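Local coordinates for protein Amuc_1102 (Akkermansia muciniphila, PDB 7DSZ) that is of unknown function but adopts an immunoglobulin-like fold related to archaeal type IV pilus proteins, consistent with a role in a pilus, at residues 58-63 / 103-108; 90-95 / 170-175. One frame throughout, in Å; residues are numbered along the deposited sequence.

Contact 1 of 2, residues 58-63 / 103-108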
loop_
_atom_site.group_PDB
_atom_site.type_symbol
_atom_site.label_atom_id
_atom_site.label_comp_id
_atom_site.label_asym_id
_atom_site.label_seq_id
_atom_site.Cartn_x
_atom_site.Cartn_y
_atom_site.Cartn_z
ATOM N N PHE C 58 25.202 3.051 -1.993
ATOM C CA PHE C 58 25.915 2.202 -1.047
ATOM C C PHE C 58 26.298 0.880 -1.696
ATOM O O PHE C 58 25.772 0.501 -2.741
ATOM C CB PHE C 58 25.100 1.969 0.231
ATOM C CG PHE C 58 23.933 1.023 0.077
ATOM C CD1 PHE C 58 22.693 1.486 -0.329
ATOM C CD2 PHE C 58 24.060 -0.309 0.418
ATOM C CE1 PHE C 58 21.609 0.625 -0.412
ATOM C CE2 PHE C 58 22.983 -1.176 0.338
ATOM C CZ PHE C 58 21.755 -0.715 -0.088
ATOM N N LYS C 59 27.254 0.196 -1.057
ATOM C CA LYS C 59 27.692 -1.130 -1.469
ATOM C C LYS C 59 27.927 -1.952 -0.208
ATOM O O LYS C 59 28.364 -1.412 0.812
ATOM C CB LYS C 59 28.972 -1.062 -2.331
ATOM C CG LYS C 59 29.507 -2.428 -2.740
ATOM C CD LYS C 59 30.829 -2.294 -3.498
ATOM C CE LYS C 59 30.588 -2.167 -4.980
ATOM N NZ LYS C 59 31.853 -2.370 -5.770
ATOM N N VAL C 60 27.614 -3.244 -0.272
ATOM C CA VAL C 60 27.722 -4.159 0.863
ATOM C C VAL C 60 28.862 -5.137 0.614
ATOM O O VAL C 60 29.035 -5.621 -0.506
ATOM C CB VAL C 60 26.414 -4.945 1.082
ATOM C CG1 VAL C 60 26.494 -5.790 2.354
ATOM C CG2 VAL C 60 25.227 -4.000 1.120
ATOM N N GLU C 61 29.596 -5.477 1.673
ATOM C CA GLU C 61 30.514 -6.614 1.638
ATOM C C GLU C 61 30.289 -7.434 2.897
ATOM O O GLU C 61 29.667 -6.967 3.851
ATOM C CB GLU C 61 31.985 -6.168 1.530
ATOM C CG GLU C 61 32.329 -5.316 0.284
ATOM C CD GLU C 61 32.315 -6.097 -1.026
ATOM O OE1 GLU C 61 32.178 -7.343 -0.991
ATOM O OE2 GLU C 61 32.467 -5.458 -2.094
ATOM N N ALA C 62 30.788 -8.677 2.907
ATOM C CA ALA C 62 30.482 -9.543 4.030
ATOM C C ALA C 62 31.619 -10.531 4.284
ATOM O O ALA C 62 32.404 -10.865 3.390
ATOM C CB ALA C 62 29.173 -10.321 3.805
ATOM N N ALA C 63 31.649 -11.015 5.522
ATOM C CA ALA C 63 32.607 -11.995 6.015
ATOM C C ALA C 63 31.866 -13.040 6.846
ATOM O O ALA C 63 31.392 -12.739 7.948
ATOM C CB ALA C 63 33.694 -11.293 6.838
ATOM N N VAL C 103 19.464 -7.965 -0.174
ATOM C CA VAL C 103 20.432 -6.929 -0.507
ATOM C C VAL C 103 21.648 -7.627 -1.108
ATOM O O VAL C 103 22.243 -8.494 -0.437
ATOM C CB VAL C 103 20.806 -6.084 0.717
ATOM C CG1 VAL C 103 21.752 -4.971 0.304
ATOM C CG2 VAL C 103 19.536 -5.474 1.332
ATOM N N PRO C 104 21.997 -7.346 -2.360
ATOM C CA PRO C 104 23.123 -8.039 -2.991
ATOM C C PRO C 104 24.428 -7.584 -2.368
ATOM O O PRO C 104 24.542 -6.460 -1.880
ATOM C CB PRO C 104 23.026 -7.605 -4.458
ATOM C CG PRO C 104 22.433 -6.251 -4.398
ATOM C CD PRO C 104 21.438 -6.296 -3.232
ATOM N N VAL C 105 25.403 -8.485 -2.371
ATOM C CA VAL C 105 26.742 -8.210 -1.855
ATOM C C VAL C 105 27.660 -7.916 -3.034
ATOM O O VAL C 105 27.561 -8.560 -4.089
ATOM C CB VAL C 105 27.259 -9.400 -1.016
ATOM C CG1 VAL C 105 28.662 -9.140 -0.516
ATOM C CG2 VAL C 105 26.327 -9.676 0.163
ATOM N N GLY C 106 28.530 -6.917 -2.883
ATOM C CA GLY C 106 29.490 -6.602 -3.925
ATOM C C GLY C 106 28.943 -5.813 -5.092
ATOM O O GLY C 106 29.553 -5.809 -6.164
ATOM N N GLU C 107 27.820 -5.126 -4.917
ATOM C CA GLU C 107 27.125 -4.478 -6.021
ATOM C C GLU C 107 26.710 -3.069 -5.618
ATOM O O GLU C 107 26.109 -2.882 -4.556
ATOM C CB GLU C 107 25.907 -5.315 -6.406
ATOM C CG GLU C 107 25.153 -4.866 -7.614
ATOM C CD GLU C 107 24.093 -5.884 -8.006
ATOM O OE1 GLU C 107 24.412 -7.094 -8.016
ATOM O OE2 GLU C 107 22.949 -5.471 -8.293
ATOM N N ASN C 108 27.034 -2.084 -6.450
ATOM C CA ASN C 108 26.600 -0.724 -6.166
ATOM C C ASN C 108 25.089 -0.652 -6.289
ATOM O O ASN C 108 24.507 -1.157 -7.255
ATOM C CB ASN C 108 27.258 0.269 -7.114
ATOM C CG ASN C 108 28.750 0.358 -6.903
ATOM O OD1 ASN C 108 29.209 0.781 -5.845
ATOM N ND2 ASN C 108 29.516 -0.049 -7.908
HETATM O O HOH W 1 29.701 -2.439 -8.393
HETATM O O HOH W 2 32.384 -5.105 -6.343
HETATM O O HOH W 3 32.605 -0.140 -8.101
HETATM O O HOH W 4 26.305 -4.467 -2.428
#
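The ring of Phe58 is met at its edge, nearly in its plane, by CG1 of Val103, 4.0 Å from CE2, and CG2 of Val60 lies in that plane too. Phe76 brings a second ring against Phe58 with the planes inclined at about 50°, and Val21, Leu23 and Pro194 also pack on it. This is one end of the immunoglobulin-like fold, where the chain leaves strand 91-104 in one sheet and crosses to strand 109-115, which pairs with strand 50-63 in the other. Val60 joins the apolar side of the crossing, its CG2 lying 3.7 Å from CG1 of Val103, the two side chains meeting at about a right angle.

Beyond Pro104 the turn is held by backbone: Gly106 N donates to Val60 O over 2.8 Å, fairly straight at 162°. Val105 CG1 sits beside the same carbonyl, 3.5 Å from Val60 O. On the outer side Glu61 folds back at its second side-chain torsion, bringing its carboxylate against the CA of Gly106.

Lys59 reaches along the solvent side. The bend at chi3 (-90°) places CE over the Asn108 carboxamide, 3.4 Å from OD1, while NZ donates to a water 2.8 Å away that in turn donates to Gly106 O. A second water accepts from Asn108 ND2 and, weakly, from Lys59 NZ. A leucine in place of Lys59 has no ammonium for these waters to bind, and would probably leave Gly106 O without its water-mediated link to the strand and the Asn108 amide freer to turn. Deeper in, another water bridges strand and turn, accepting from Val60 N at 2.8 Å and from Glu107 N while donating a proton to Pro104 O.

Contact 2 of 2, residues 90-95 / 170-175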
loop_
_atom_site.group_PDB
_atom_site.type_symbol
_atom_site.label_atom_id
_atom_site.label_comp_id
_atom_site.label_asym_id
_atom_site.label_seq_id
_atom_site.Cartn_x
_atom_site.Cartn_y
_atom_site.Cartn_z
ATOM N N GLN C 90 12.296 26.855 15.729
ATOM C CA GLN C 90 12.656 25.468 15.974
ATOM C C GLN C 90 12.844 24.702 14.670
ATOM O O GLN C 90 12.419 25.128 13.589
ATOM C CB GLN C 90 11.608 24.760 16.842
ATOM C CG GLN C 90 10.280 24.537 16.165
ATOM C CD GLN C 90 9.282 23.821 17.058
ATOM O OE1 GLN C 90 8.306 23.244 16.576
ATOM N NE2 GLN C 90 9.521 23.859 18.365
ATOM N N TYR C 91 13.503 23.554 14.798
ATOM C CA TYR C 91 13.694 22.613 13.705
ATOM C C TYR C 91 12.751 21.434 13.875
ATOM O O TYR C 91 12.433 21.025 14.998
ATOM C CB TYR C 91 15.139 22.094 13.652
ATOM C CG TYR C 91 16.174 23.130 13.288
ATOM C CD1 TYR C 91 16.322 23.555 11.982
ATOM C CD2 TYR C 91 17.022 23.669 14.252
ATOM C CE1 TYR C 91 17.270 24.495 11.639
ATOM C CE2 TYR C 91 17.982 24.608 13.914
ATOM C CZ TYR C 91 18.097 25.019 12.605
ATOM O OH TYR C 91 19.037 25.956 12.247
ATOM N N LEU C 92 12.320 20.874 12.744
ATOM C CA LEU C 92 11.581 19.621 12.717
ATOM C C LEU C 92 12.539 18.495 12.352
ATOM O O LEU C 92 13.306 18.626 11.403
ATOM C CB LEU C 92 10.438 19.682 11.700
ATOM C CG LEU C 92 9.373 20.729 12.030
ATOM C CD1 LEU C 92 8.303 20.763 10.951
ATOM C CD2 LEU C 92 8.770 20.443 13.409
ATOM N N LYS C 93 12.496 17.409 13.106
ATOM C CA LYS C 93 13.275 16.217 12.794
ATOM C C LYS C 93 12.333 15.175 12.207
ATOM O O LYS C 93 11.397 14.726 12.880
ATOM C CB LYS C 93 13.989 15.678 14.031
ATOM C CG LYS C 93 14.836 14.444 13.751
ATOM C CD LYS C 93 15.823 14.155 14.875
ATOM C CE LYS C 93 15.100 13.886 16.189
ATOM N NZ LYS C 93 16.059 13.616 17.310
ATOM N N LEU C 94 12.570 14.817 10.948
ATOM C CA LEU C 94 11.770 13.839 10.225
ATOM C C LEU C 94 12.526 12.518 10.193
ATOM O O LEU C 94 13.730 12.498 9.919
ATOM C CB LEU C 94 11.492 14.316 8.801
ATOM C CG LEU C 94 11.067 15.777 8.667
ATOM C CD1 LEU C 94 10.752 16.061 7.201
ATOM C CD2 LEU C 94 9.870 16.101 9.580
ATOM N N TYR C 95 11.826 11.427 10.471
ATOM C CA TYR C 95 12.463 10.124 10.620
ATOM C C TYR C 95 11.761 9.084 9.768
ATOM O O TYR C 95 10.529 9.079 9.671
ATOM C CB TYR C 95 12.425 9.685 12.072
ATOM C CG TYR C 95 12.853 8.253 12.343
ATOM C CD1 TYR C 95 14.206 7.921 12.425
ATOM C CD2 TYR C 95 11.918 7.253 12.579
ATOM C CE1 TYR C 95 14.616 6.624 12.717
ATOM C CE2 TYR C 95 12.319 5.947 12.866
ATOM C CZ TYR C 95 13.672 5.648 12.919
ATOM O OH TYR C 95 14.076 4.373 13.212
ATOM N N VAL C 170 12.422 19.225 17.312
ATOM C CA VAL C 170 11.217 18.490 17.676
ATOM C C VAL C 170 10.944 17.437 16.611
ATOM O O VAL C 170 10.841 17.769 15.426
ATOM C CB VAL C 170 10.008 19.435 17.809
ATOM C CG1 VAL C 170 8.801 18.682 18.349
ATOM C CG2 VAL C 170 10.365 20.634 18.685
ATOM N N GLU C 171 10.796 16.185 17.036
ATOM C CA GLU C 171 10.440 15.118 16.109
ATOM C C GLU C 171 8.939 15.156 15.835
ATOM O O GLU C 171 8.143 15.467 16.725
ATOM C CB GLU C 171 10.846 13.754 16.673
ATOM C CG GLU C 171 10.797 12.612 15.634
ATOM C CD GLU C 171 11.382 11.295 16.148
ATOM O OE1 GLU C 171 10.991 10.223 15.630
ATOM O OE2 GLU C 171 12.230 11.334 17.069
ATOM N N THR C 172 8.555 14.857 14.593
ATOM C CA THR C 172 7.149 14.866 14.208
ATOM C C THR C 172 6.903 13.784 13.168
ATOM O O THR C 172 7.744 13.549 12.293
ATOM C CB THR C 172 6.716 16.225 13.648
ATOM O OG1 THR C 172 5.331 16.176 13.269
ATOM C CG2 THR C 172 7.540 16.616 12.427
ATOM N N SER C 173 5.752 13.123 13.272
ATOM C CA SER C 173 5.334 12.185 12.242
ATOM C C SER C 173 4.576 12.870 11.117
ATOM O O SER C 173 4.272 12.229 10.102
ATOM C CB SER C 173 4.481 11.070 12.854
ATOM O OG SER C 173 5.300 10.185 13.604
ATOM N N TYR C 174 4.263 14.151 11.275
ATOM C CA TYR C 174 3.749 14.930 10.165
ATOM C C TYR C 174 4.901 15.232 9.214
ATOM O O TYR C 174 6.060 14.904 9.489
ATOM C CB TYR C 174 3.059 16.183 10.701
ATOM C CG TYR C 174 1.809 15.832 11.480
ATOM C CD1 TYR C 174 0.833 15.019 10.913
ATOM C CD2 TYR C 174 1.619 16.280 12.784
ATOM C CE1 TYR C 174 -0.308 14.682 11.610
ATOM C CE2 TYR C 174 0.476 15.942 13.491
ATOM C CZ TYR C 174 -0.480 15.140 12.894
ATOM O OH TYR C 174 -1.628 14.787 13.565
ATOM N N TYR C 175 4.605 15.871 8.087
ATOM C CA TYR C 175 5.554 15.954 6.980
ATOM C C TYR C 175 6.171 14.574 6.734
ATOM O O TYR C 175 7.386 14.400 6.873
ATOM C CB TYR C 175 6.656 16.968 7.248
ATOM C CG TYR C 175 6.225 18.357 7.625
ATOM C CD1 TYR C 175 5.816 18.657 8.926
ATOM C CD2 TYR C 175 6.304 19.381 6.706
ATOM C CE1 TYR C 175 5.451 19.949 9.279
ATOM C CE2 TYR C 175 5.956 20.672 7.048
ATOM C CZ TYR C 175 5.524 20.943 8.328
ATOM O OH TYR C 175 5.178 22.234 8.655
HETATM O O HOH W 5 9.296 11.212 12.040
#
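Leu92 sets CD1 against the Tyr175 ring, 3.4 Å from CE1, approaching it obliquely with the two side chains at about a right angle. Next to it, Leu94 CD2 meets the methyl CG2 of Thr172 at 3.7 Å, these side chains lying alongside each other and pointing the same way. Thr172 can offer that methyl because its hydroxyl is anti to the backbone N (chi1 179°), where OG1 accepts from Tyr174 N at 3.0 Å and forms an ST turn.

The turn follows a short parallel pairing at the margin of the mixed sheet of this immunoglobulin-like fold. Val170 N donates to Tyr91 O, and Lys93 N donates to Val170 O from above the carbonyl plane; Thr172 N reaches Lys93 O only weakly, at 3.3 Å. On the face carrying Lys93 and Glu171, Glu171 OE2 stays 4.5 Å from Lys93 NZ, too far for a salt bridge; the ammonium is bonded instead to Trp162 O. Thr12 of a neighbouring subunit packs on Thr172 and Tyr175. At the other end, a hydrogen bond from Asn84 ND2 to Gln90 OE1 holds the Gln90 amide, while its NE2 touches Val170 CG2 at 3.3 Å.

In the fold
Both contacts draw on strand 91-104, contact 2 near its start and contact 1 at its finish, and they lie on opposite sides of the chain's centre, about 31 Å apart between centres. The strand pairing of contact 2 stays within one sheet, adding strand 169-171 in parallel; contact 1 joins the end of that sheet to strand 50-63 of the other. The difference shows in the chemistry: a single direct hydrogen bond and several waters at the more exposed 58-63/103-108 turn, against three backbone bonds, one of them weak, and more buried leucine and tyrosine packing at 90-95/170-175. A neighbouring subunit reaches contact 2, whereas no other chain of the assembly touches contact 1.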